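Local coordinates for amine oxidase (Emericella nidulans, PDB 3PGB), which is a copper- and topaquinone-dependent enzyme that probably oxidises primary amines to aldehydes, releasing ammonia and hydrogen peroxide, at residues Asp205-Thr210 against Asp217-Trp222; Met239-Ala244 against Tyr507-Tyr512; Ala197-Ile202 against Glu285-Phe290. One frame throughout, in Å; residues are numbered along the deposited sequence.

Interaction 1: residues Asp205-Thr210 against Asp217-Trp222; sequences DLWNGT and DTLDIW. With NAG (2-acetamido-2-deoxy-beta-D-glucopyranose), chain G.
T210 O takes two backbone donors from the facing segment, T218 N and L219 N, both at 3.2 Å from T210 O. They reach it differently: T218 N lies nearly in line with the carbonyl bond (C=O...N 162°), whereas L219 N comes from above the carbonyl plane. In return T210 N donates to T218 OG1 over 3.2 Å. With chi1 55° that hydroxyl stands between its own N and C, and G209 CA is 3.0 Å from T218 OG1. The joint ties the loop leaving helix 200-207 to the start of strand 219-223, an outermost strand, within this chain, of a five-stranded antiparallel sheet. L219 CD1 meets the six-membered ring of W207 at its edge, 3.5 Å from W207 CE3, the two side chains crossing at about a right angle. N208 is the first residue to leave helical backbone angles, with positive phi (50°), and G209 follows alongside T218. Further out, both carboxylate oxygens of D217 accept backbone N-H groups of the intervening loop, from L212, G213 and L214. On the glycan side, NAG N2 donates to T210 OG1 at 2.9 Å.

Interaction 2: residues Met239-Ala244 against Tyr507-Tyr512; sequences MFWNMA and YIQSAY
Q509 and W241 make the first touch along 507-512: the aliphatic part of Q509 comes up to the outer end of the indole, with Q509 CG 4.3 Å from W241 CH2. The approach is oblique and loose, a van der Waals contact at most. The Q509 chain is extended beyond CB (chi2 173°) and takes the amide away from the indole, to Y401 OH (from NE2) and Q396 NE2 (at OE1). At nearest approach the Q509 side chain is about 6 Å from that of the copper ligand H532 and about 8 Å from the copper ion; the W241 ring, for its part, is stacked with W222. At S510 the backbone does the touching: S510 O lies 4.2 Å from W241 CH2, too long for more than packing, while S510 OG is bonded to S528 O. This is where two parts of the copper amine oxidase fold meet. W241 and M239 stand on strand 235-242 of the five-stranded antiparallel sheet, and 507-512 belongs to the catalytic region and leads into the short strand 511-512. The buried area, 154 Å² over both sides, is modest, and the evidence is of a few point contacts. Past A511 the chain reaches Y512, whose CB is 3.6 Å from M239 CE, the closest approach of the two segments. M239 runs almost straight from CA to its methyl (chi2 -167°, chi3 -161°) and crosses Y512 at about a right angle; on the way M239 SD sits 4.2 Å above one face of the W241 ring, offset toward the rim. The Y512 ring is held at its far end, where OH is hydrogen-bonded to K303 O.

Interaction 3: residues Ala197-Ile202 against Glu285-Phe290; sequences ASIADI and ETTEEF
I202 and F290 carry the larger apolar share of this helix-to-helix contact, in which helix 287-294 opens with a capping box and lies against the junction of helices 186-198 and 200-207. The isoleucine reaches the phenyl with its longer branch: I202 CD1 is 3.7 Å from F290 CE1, the side chains running oblique to each other. With CG anti to the backbone N (chi1 177°) the F290 ring is directed to I202; it also meets Y284 edge-to-face and W277, with those two ring planes about 15° apart. One turn earlier, T287 presents its methyl, CG2 being anti to the backbone N. That methyl sits 4.0 Å from I199 CG2 and 3.8 Å from S198 OG, so it touches both a branched aliphatic chain and a hydroxyl. The T287 hydroxyl lies anti to the carbonyl carbon and is hydrogen-bonded to W277 NE1. In the capping box E289 N donates to T286 OG1 at 3.2 Å, an almost straight bond (163° at the hydrogen), and the return bond from T286 N to E289 OE2 is weak. D201 OD2 forms a salt bridge with R291 NH2 nearby. A water lies 2.6 Å from T287 OG1 and holds S198 OG only weakly.

Overall arrangement
Interaction 2 is wholly buried and closest to the centre of the chain, whereas interactions 1 and 3 lie farther out and mix buried with exposed residues. Interactions 1 and 2 share one sheet: D220 O to W241 N and W222 O to M239 N are probable bonds between its neighbouring strands. Interactions 1 and 3 both use helix 200-207, with interaction 1 nested in the chain loop that interaction 3 closes; interactions 2 and 3 cross along the sequence. The chemistry differs accordingly. Backbone hydrogen bonds and a glycan contact mark interaction 1, a few apolar touches, the two to W241 CH2 loose, interaction 2, and helix packing, with a water close to T287 but weakly bound to S198, interaction 3.

Interaction 1: residues Asp205-Thr210 against Asp217-Trp222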
loop_
_atom_site.group_PDB
_atom_site.type_symbol
_atom_site.label_atom_id
_atom_site.label_comp_id
_atom_site.label_asym_id
_atom_site.label_seq_id
_atom_site.Cartn_x
_atom_site.Cartn_y
_atom_site.Cartn_z
ATOM N N ASP A 205 -18.693 18.101 42.025
ATOM C CA ASP A 205 -19.313 16.840 42.432
ATOM C C ASP A 205 -19.132 15.745 41.374
ATOM O O ASP A 205 -19.072 14.556 41.695
ATOM C CB ASP A 205 -20.803 17.054 42.695
ATOM C CG ASP A 205 -21.435 15.893 43.432
ATOM O OD1 ASP A 205 -20.945 15.566 44.532
ATOM O OD2 ASP A 205 -22.419 15.316 42.919
ATOM N N LEU A 206 -19.035 16.160 40.117
ATOM C CA LEU A 206 -19.027 15.234 38.997
ATOM C C LEU A 206 -17.615 14.708 38.780
ATOM O O LEU A 206 -17.422 13.506 38.590
ATOM C CB LEU A 206 -19.558 15.945 37.741
ATOM C CG LEU A 206 -20.530 15.248 36.780
ATOM C CD1 LEU A 206 -21.494 14.313 37.482
ATOM C CD2 LEU A 206 -21.312 16.314 36.017
ATOM N N TRP A 207 -16.630 15.608 38.827
ATOM C CA TRP A 207 -15.244 15.277 38.482
ATOM C C TRP A 207 -14.162 15.906 39.384
ATOM O O TRP A 207 -12.990 15.936 38.999
ATOM C CB TRP A 207 -14.957 15.719 37.048
ATOM C CG TRP A 207 -16.083 15.562 36.081
ATOM C CD1 TRP A 207 -16.668 14.396 35.677
ATOM C CD2 TRP A 207 -16.739 16.608 35.366
ATOM N NE1 TRP A 207 -17.656 14.654 34.762
ATOM C CE2 TRP A 207 -17.722 16.006 34.552
ATOM C CE3 TRP A 207 -16.598 17.998 35.337
ATOM C CZ2 TRP A 207 -18.559 16.752 33.714
ATOM C CZ3 TRP A 207 -17.429 18.739 34.501
ATOM C CH2 TRP A 207 -18.397 18.111 33.705
ATOM N N ASN A 208 -14.540 16.392 40.571
ATOM C CA ASN A 208 -13.612 17.112 41.469
ATOM C C ASN A 208 -12.851 18.227 40.750
ATOM O O ASN A 208 -11.657 18.403 40.970
ATOM C CB ASN A 208 -12.624 16.143 42.152
ATOM C CG ASN A 208 -13.302 15.182 43.127
ATOM O OD1 ASN A 208 -14.407 15.439 43.610
ATOM N ND2 ASN A 208 -12.634 14.071 43.426
ATOM N N GLY A 209 -13.543 18.981 39.897
ATOM C CA GLY A 209 -12.897 20.020 39.097
ATOM C C GLY A 209 -13.704 21.287 38.872
ATOM O O GLY A 209 -14.904 21.328 39.125
ATOM N N THR A 210 -13.020 22.330 38.411
ATOM C CA THR A 210 -13.660 23.589 38.045
ATOM C C THR A 210 -12.957 24.215 36.846
ATOM O O THR A 210 -11.748 24.050 36.668
ATOM C CB THR A 210 -13.627 24.624 39.201
ATOM O OG1 THR A 210 -12.285 24.771 39.683
ATOM C CG2 THR A 210 -14.531 24.210 40.351
ATOM N N ASP A 217 -7.620 26.051 38.051
ATOM C CA ASP A 217 -8.441 25.333 37.060
ATOM C C ASP A 217 -7.916 23.925 36.796
ATOM O O ASP A 217 -6.740 23.745 36.486
ATOM C CB ASP A 217 -8.487 26.086 35.718
ATOM C CG ASP A 217 -9.497 27.229 35.700
ATOM O OD1 ASP A 217 -10.005 27.631 36.773
ATOM O OD2 ASP A 217 -9.781 27.742 34.591
ATOM N N THR A 218 -8.801 22.939 36.928
ATOM C CA THR A 218 -8.509 21.550 36.579
ATOM C C THR A 218 -9.318 21.077 35.358
ATOM O O THR A 218 -9.104 19.968 34.865
ATOM C CB THR A 218 -8.818 20.615 37.755
ATOM O OG1 THR A 218 -10.174 20.816 38.176
ATOM C CG2 THR A 218 -7.878 20.885 38.917
ATOM N N LEU A 219 -10.242 21.914 34.884
ATOM C CA LEU A 219 -11.078 21.592 33.728
ATOM C C LEU A 219 -10.875 22.610 32.626
ATOM O O LEU A 219 -10.452 23.733 32.879
ATOM C CB LEU A 219 -12.563 21.591 34.107
ATOM C CG LEU A 219 -13.024 20.628 35.198
ATOM C CD1 LEU A 219 -14.521 20.790 35.423
ATOM C CD2 LEU A 219 -12.681 19.194 34.842
ATOM N N ASP A 220 -11.214 22.207 31.406
ATOM C CA ASP A 220 -11.128 23.070 30.236
ATOM C C ASP A 220 -12.447 23.025 29.469
ATOM O O ASP A 220 -13.147 22.020 29.513
ATOM C CB ASP A 220 -9.983 22.598 29.340
ATOM C CG ASP A 220 -9.498 23.673 28.394
ATOM O OD1 ASP A 220 -9.143 23.325 27.244
ATOM O OD2 ASP A 220 -9.460 24.860 28.797
ATOM N N ILE A 221 -12.775 24.110 28.771
ATOM C CA ILE A 221 -14.003 24.198 27.977
ATOM C C ILE A 221 -13.704 24.589 26.527
ATOM O O ILE A 221 -13.087 25.628 26.266
ATOM C CB ILE A 221 -14.970 25.251 28.545
ATOM C CG1 ILE A 221 -15.329 24.935 30.000
ATOM C CG2 ILE A 221 -16.237 25.327 27.689
ATOM C CD1 ILE A 221 -16.136 26.025 30.668
ATOM N N TRP A 222 -14.146 23.754 25.592
ATOM C CA TRP A 222 -14.088 24.072 24.168
ATOM C C TRP A 222 -14.981 23.119 23.385
ATOM O O TRP A 222 -15.463 22.127 23.937
ATOM C CB TRP A 222 -12.653 24.042 23.634
ATOM C CG TRP A 222 -11.910 22.760 23.843
ATOM C CD1 TRP A 222 -11.341 22.327 24.999
ATOM C CD2 TRP A 222 -11.604 21.772 22.851
ATOM N NE1 TRP A 222 -10.715 21.125 24.798
ATOM C CE2 TRP A 222 -10.863 20.758 23.489
ATOM C CE3 TRP A 222 -11.890 21.644 21.489
ATOM C CZ2 TRP A 222 -10.410 19.624 22.815
ATOM C CZ3 TRP A 222 -11.439 20.513 20.815
ATOM C CH2 TRP A 222 -10.708 19.518 21.482
HETATM C C1 NAG G . -10.590 27.446 42.760
HETATM C C2 NAG G . -11.328 26.216 43.284
HETATM C C3 NAG G . -12.813 26.531 43.474
HETATM C C4 NAG G . -13.019 27.811 44.294
HETATM C C5 NAG G . -12.105 28.943 43.798
HETATM C C6 NAG G . -12.191 30.194 44.683
HETATM C C7 NAG G . -10.888 23.837 42.749
HETATM C C8 NAG G . -10.740 22.821 41.653
HETATM N N2 NAG G . -11.151 25.098 42.367
HETATM O O3 NAG G . -13.457 25.437 44.098
HETATM O O4 NAG G . -14.376 28.213 44.234
HETATM O O5 NAG G . -10.753 28.505 43.691
HETATM O O6 NAG G . -11.811 29.919 46.020
HETATM O O7 NAG G . -10.767 23.472 43.918
HETATM O O HOH W 1 -10.764 17.930 37.215
#

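Interaction 2: residues Met239-Ala244 against Tyr507-Tyr512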
loop_
_atom_site.group_PDB
_atom_site.type_symbol
_atom_site.label_atom_id
_atom_site.label_comp_id
_atom_site.label_asym_id
_atom_site.label_seq_id
_atom_site.Cartn_x
_atom_site.Cartn_y
_atom_site.Cartn_z
ATOM N N MET A 239 -18.050 21.693 25.437
ATOM C CA MET A 239 -17.967 20.557 26.344
ATOM C C MET A 239 -16.883 20.817 27.382
ATOM O O MET A 239 -15.910 21.517 27.104
ATOM C CB MET A 239 -17.620 19.309 25.540
ATOM C CG MET A 239 -17.802 17.994 26.259
ATOM S SD MET A 239 -16.996 16.680 25.318
ATOM C CE MET A 239 -17.790 15.246 25.998
ATOM N N PHE A 240 -17.048 20.256 28.574
ATOM C CA PHE A 240 -15.975 20.258 29.557
ATOM C C PHE A 240 -14.987 19.127 29.239
ATOM O O PHE A 240 -15.396 18.038 28.846
ATOM C CB PHE A 240 -16.532 20.112 30.976
ATOM C CG PHE A 240 -17.203 21.358 31.492
ATOM C CD1 PHE A 240 -16.523 22.229 32.332
ATOM C CD2 PHE A 240 -18.510 21.662 31.128
ATOM C CE1 PHE A 240 -17.131 23.378 32.810
ATOM C CE2 PHE A 240 -19.127 22.813 31.597
ATOM C CZ PHE A 240 -18.439 23.669 32.445
ATOM N N TRP A 241 -13.691 19.407 29.382
ATOM C CA TRP A 241 -12.648 18.383 29.287
ATOM C C TRP A 241 -11.812 18.383 30.557
ATOM O O TRP A 241 -11.680 19.417 31.209
ATOM C CB TRP A 241 -11.715 18.652 28.107
ATOM C CG TRP A 241 -12.384 18.800 26.789
ATOM C CD1 TRP A 241 -13.135 19.855 26.364
ATOM C CD2 TRP A 241 -12.336 17.874 25.701
ATOM N NE1 TRP A 241 -13.571 19.638 25.078
ATOM C CE2 TRP A 241 -13.090 18.430 24.647
ATOM C CE3 TRP A 241 -11.732 16.626 25.514
ATOM C CZ2 TRP A 241 -13.254 17.778 23.425
ATOM C CZ3 TRP A 241 -11.896 15.979 24.301
ATOM C CH2 TRP A 241 -12.653 16.554 23.275
ATOM N N ASN A 242 -11.244 17.231 30.898
ATOM C CA ASN A 242 -10.213 17.158 31.942
ATOM C C ASN A 242 -8.864 17.602 31.389
ATOM O O ASN A 242 -8.556 17.373 30.226
ATOM C CB ASN A 242 -10.091 15.737 32.526
ATOM C CG ASN A 242 -10.535 15.652 33.983
ATOM O OD1 ASN A 242 -10.473 16.637 34.725
ATOM N ND2 ASN A 242 -10.970 14.463 34.400
ATOM N N MET A 243 -8.064 18.236 32.234
ATOM C CA MET A 243 -6.744 18.697 31.836
ATOM C C MET A 243 -5.723 17.573 31.983
ATOM O O MET A 243 -5.841 16.721 32.870
ATOM C CB MET A 243 -6.329 19.929 32.654
ATOM C CG MET A 243 -7.002 21.218 32.183
ATOM S SD MET A 243 -6.425 22.723 32.993
ATOM C CE MET A 243 -4.746 22.847 32.357
ATOM N N ALA A 244 -4.733 17.576 31.096
ATOM C CA ALA A 244 -3.645 16.603 31.139
ATOM C C ALA A 244 -2.653 17.015 32.204
ATOM O O ALA A 244 -2.601 18.184 32.591
ATOM C CB ALA A 244 -2.947 16.514 29.786
ATOM N N TYR A 507 -2.541 12.091 18.789
ATOM C CA TYR A 507 -3.692 11.836 19.649
ATOM C C TYR A 507 -4.985 11.930 18.873
ATOM O O TYR A 507 -5.161 12.824 18.050
ATOM C CB TYR A 507 -3.733 12.838 20.799
ATOM C CG TYR A 507 -2.793 12.502 21.921
ATOM C CD1 TYR A 507 -1.516 13.036 21.966
ATOM C CD2 TYR A 507 -3.177 11.646 22.936
ATOM C CE1 TYR A 507 -0.648 12.725 22.992
ATOM C CE2 TYR A 507 -2.319 11.335 23.968
ATOM C CZ TYR A 507 -1.052 11.877 23.987
ATOM O OH TYR A 507 -0.181 11.577 25.006
ATOM N N ILE A 508 -5.900 11.011 19.141
ATOM C CA ILE A 508 -7.220 11.089 18.557
ATOM C C ILE A 508 -8.016 12.151 19.313
ATOM O O ILE A 508 -7.732 12.435 20.478
ATOM C CB ILE A 508 -7.949 9.717 18.573
ATOM C CG1 ILE A 508 -8.323 9.285 19.994
ATOM C CG2 ILE A 508 -7.090 8.658 17.893
ATOM C CD1 ILE A 508 -9.180 8.010 20.048
ATOM N N GLN A 509 -8.993 12.758 18.646
ATOM C CA GLN A 509 -9.949 13.594 19.346
ATOM C C GLN A 509 -11.079 12.695 19.796
ATOM O O GLN A 509 -11.894 12.231 18.991
ATOM C CB GLN A 509 -10.469 14.745 18.499
ATOM C CG GLN A 509 -11.243 15.734 19.342
ATOM C CD GLN A 509 -11.628 16.965 18.586
ATOM O OE1 GLN A 509 -12.784 17.128 18.203
ATOM N NE2 GLN A 509 -10.664 17.843 18.353
ATOM N N SER A 510 -11.112 12.473 21.105
ATOM C CA SER A 510 -11.937 11.454 21.731
ATOM C C SER A 510 -13.394 11.886 21.821
ATOM O O SER A 510 -13.744 12.997 21.433
ATOM C CB SER A 510 -11.376 11.187 23.127
ATOM O OG SER A 510 -12.042 10.137 23.777
ATOM N N ALA A 511 -14.239 10.990 22.318
ATOM C CA ALA A 511 -15.642 11.290 22.590
ATOM C C ALA A 511 -16.040 10.624 23.897
ATOM O O ALA A 511 -15.533 9.552 24.226
ATOM C CB ALA A 511 -16.522 10.795 21.454
ATOM N N TYR A 512 -16.936 11.262 24.648
ATOM C CA TYR A 512 -17.432 10.688 25.900
ATOM C C TYR A 512 -18.245 9.440 25.590
ATOM O O TYR A 512 -18.980 9.401 24.602
ATOM C CB TYR A 512 -18.276 11.704 26.680
ATOM C CG TYR A 512 -18.467 11.349 28.141
ATOM C CD1 TYR A 512 -17.393 11.381 29.033
ATOM C CD2 TYR A 512 -19.714 10.990 28.632
ATOM C CE1 TYR A 512 -17.560 11.059 30.375
ATOM C CE2 TYR A 512 -19.892 10.661 29.968
ATOM C CZ TYR A 512 -18.814 10.703 30.833
ATOM O OH TYR A 512 -18.999 10.381 32.150
#

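Interaction 3: residues Ala197-Ile202 against Glu285-Phe290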
loop_
_atom_site.group_PDB
_atom_site.type_symbol
_atom_site.label_atom_id
_atom_site.label_comp_id
_atom_site.label_asym_id
_atom_site.label_seq_id
_atom_site.Cartn_x
_atom_site.Cartn_y
_atom_site.Cartn_z
ATOM N N ALA A 197 -19.169 28.876 36.308
ATOM C CA ALA A 197 -19.270 29.227 37.734
ATOM C C ALA A 197 -20.694 29.024 38.254
ATOM O O ALA A 197 -20.895 28.781 39.440
ATOM C CB ALA A 197 -18.811 30.668 37.975
ATOM N N SER A 198 -21.670 29.131 37.355
ATOM C CA SER A 198 -23.071 28.833 37.661
ATOM C C SER A 198 -23.281 27.369 38.090
ATOM O O SER A 198 -24.226 27.061 38.820
ATOM C CB SER A 198 -23.947 29.138 36.439
ATOM O OG SER A 198 -25.274 29.420 36.822
ATOM N N ILE A 199 -22.409 26.478 37.609
ATOM C CA ILE A 199 -22.471 25.051 37.928
ATOM C C ILE A 199 -21.142 24.533 38.491
ATOM O O ILE A 199 -20.804 23.358 38.315
ATOM C CB ILE A 199 -22.894 24.220 36.688
ATOM C CG1 ILE A 199 -21.854 24.296 35.570
ATOM C CG2 ILE A 199 -24.226 24.715 36.154
ATOM C CD1 ILE A 199 -22.027 23.209 34.533
ATOM N N ALA A 200 -20.402 25.401 39.181
ATOM C CA ALA A 200 -19.114 25.023 39.767
ATOM C C ALA A 200 -19.279 23.924 40.810
ATOM O O ALA A 200 -18.464 23.002 40.892
ATOM C CB ALA A 200 -18.444 26.221 40.390
ATOM N N ASP A 201 -20.332 24.031 41.615
ATOM C CA ASP A 201 -20.644 22.999 42.599
ATOM C C ASP A 201 -20.911 21.654 41.916
ATOM O O ASP A 201 -20.561 20.602 42.453
ATOM C CB ASP A 201 -21.846 23.415 43.455
ATOM C CG ASP A 201 -23.126 23.531 42.649
ATOM O OD1 ASP A 201 -23.094 24.144 41.556
ATOM O OD2 ASP A 201 -24.169 23.009 43.105
ATOM N N ILE A 202 -21.526 21.701 40.735
ATOM C CA ILE A 202 -21.842 20.494 39.974
ATOM C C ILE A 202 -20.598 19.879 39.341
ATOM O O ILE A 202 -20.435 18.665 39.381
ATOM C CB ILE A 202 -22.901 20.757 38.885
ATOM C CG1 ILE A 202 -24.253 21.069 39.539
ATOM C CG2 ILE A 202 -23.028 19.552 37.959
ATOM C CD1 ILE A 202 -25.341 21.435 38.552
ATOM N N GLU A 285 -33.333 22.871 28.653
ATOM C CA GLU A 285 -33.359 24.205 28.039
ATOM C C GLU A 285 -32.672 25.302 28.882
ATOM O O GLU A 285 -32.125 26.254 28.323
ATOM C CB GLU A 285 -34.798 24.623 27.699
ATOM C CG GLU A 285 -34.887 25.828 26.749
ATOM C CD GLU A 285 -36.321 26.240 26.396
ATOM O OE1 GLU A 285 -37.282 25.738 27.030
ATOM O OE2 GLU A 285 -36.480 27.081 25.477
ATOM N N THR A 286 -32.690 25.175 30.208
ATOM C CA THR A 286 -32.109 26.201 31.081
ATOM C C THR A 286 -31.205 25.600 32.154
ATOM O O THR A 286 -31.279 24.401 32.444
ATOM C CB THR A 286 -33.204 27.039 31.785
ATOM O OG1 THR A 286 -33.822 26.263 32.820
ATOM C CG2 THR A 286 -34.267 27.501 30.793
ATOM N N THR A 287 -30.362 26.445 32.742
ATOM C CA THR A 287 -29.472 26.031 33.825
ATOM C C THR A 287 -30.263 25.621 35.078
ATOM O O THR A 287 -29.911 24.644 35.743
ATOM C CB THR A 287 -28.459 27.151 34.183
ATOM O OG1 THR A 287 -27.642 27.444 33.046
ATOM C CG2 THR A 287 -27.560 26.737 35.342
ATOM N N GLU A 288 -31.327 26.362 35.389
ATOM C CA GLU A 288 -32.197 26.041 36.528
ATOM C C GLU A 288 -32.721 24.612 36.400
ATOM O O GLU A 288 -32.684 23.844 37.358
ATOM C CB GLU A 288 -33.372 27.030 36.608
ATOM C CG GLU A 288 -34.253 26.901 37.872
ATOM C CD GLU A 288 -35.763 27.011 37.576
ATOM O OE1 GLU A 288 -36.389 28.037 37.952
ATOM O OE2 GLU A 288 -36.323 26.065 36.964
ATOM N N GLU A 289 -33.200 24.263 35.209
ATOM C CA GLU A 289 -33.725 22.920 34.936
ATOM C C GLU A 289 -32.677 21.816 35.095
ATOM O O GLU A 289 -32.987 20.735 35.597
ATOM C CB GLU A 289 -34.321 22.856 33.528
ATOM C CG GLU A 289 -35.617 23.634 33.365
ATOM C CD GLU A 289 -36.128 23.622 31.934
ATOM O OE1 GLU A 289 -37.332 23.341 31.736
ATOM O OE2 GLU A 289 -35.331 23.882 31.007
ATOM N N PHE A 290 -31.448 22.086 34.663
ATOM C CA PHE A 290 -30.342 21.141 34.835
ATOM C C PHE A 290 -29.953 20.998 36.302
ATOM O O PHE A 290 -29.773 19.885 36.793
ATOM C CB PHE A 290 -29.120 21.577 34.022
ATOM C CG PHE A 290 -27.918 20.693 34.218
ATOM C CD1 PHE A 290 -26.757 21.189 34.794
ATOM C CD2 PHE A 290 -27.953 19.356 33.831
ATOM C CE1 PHE A 290 -25.653 20.377 34.977
ATOM C CE2 PHE A 290 -26.850 18.533 34.013
ATOM C CZ PHE A 290 -25.698 19.047 34.586
HETATM O O HOH W 2 -26.109 29.512 33.441
#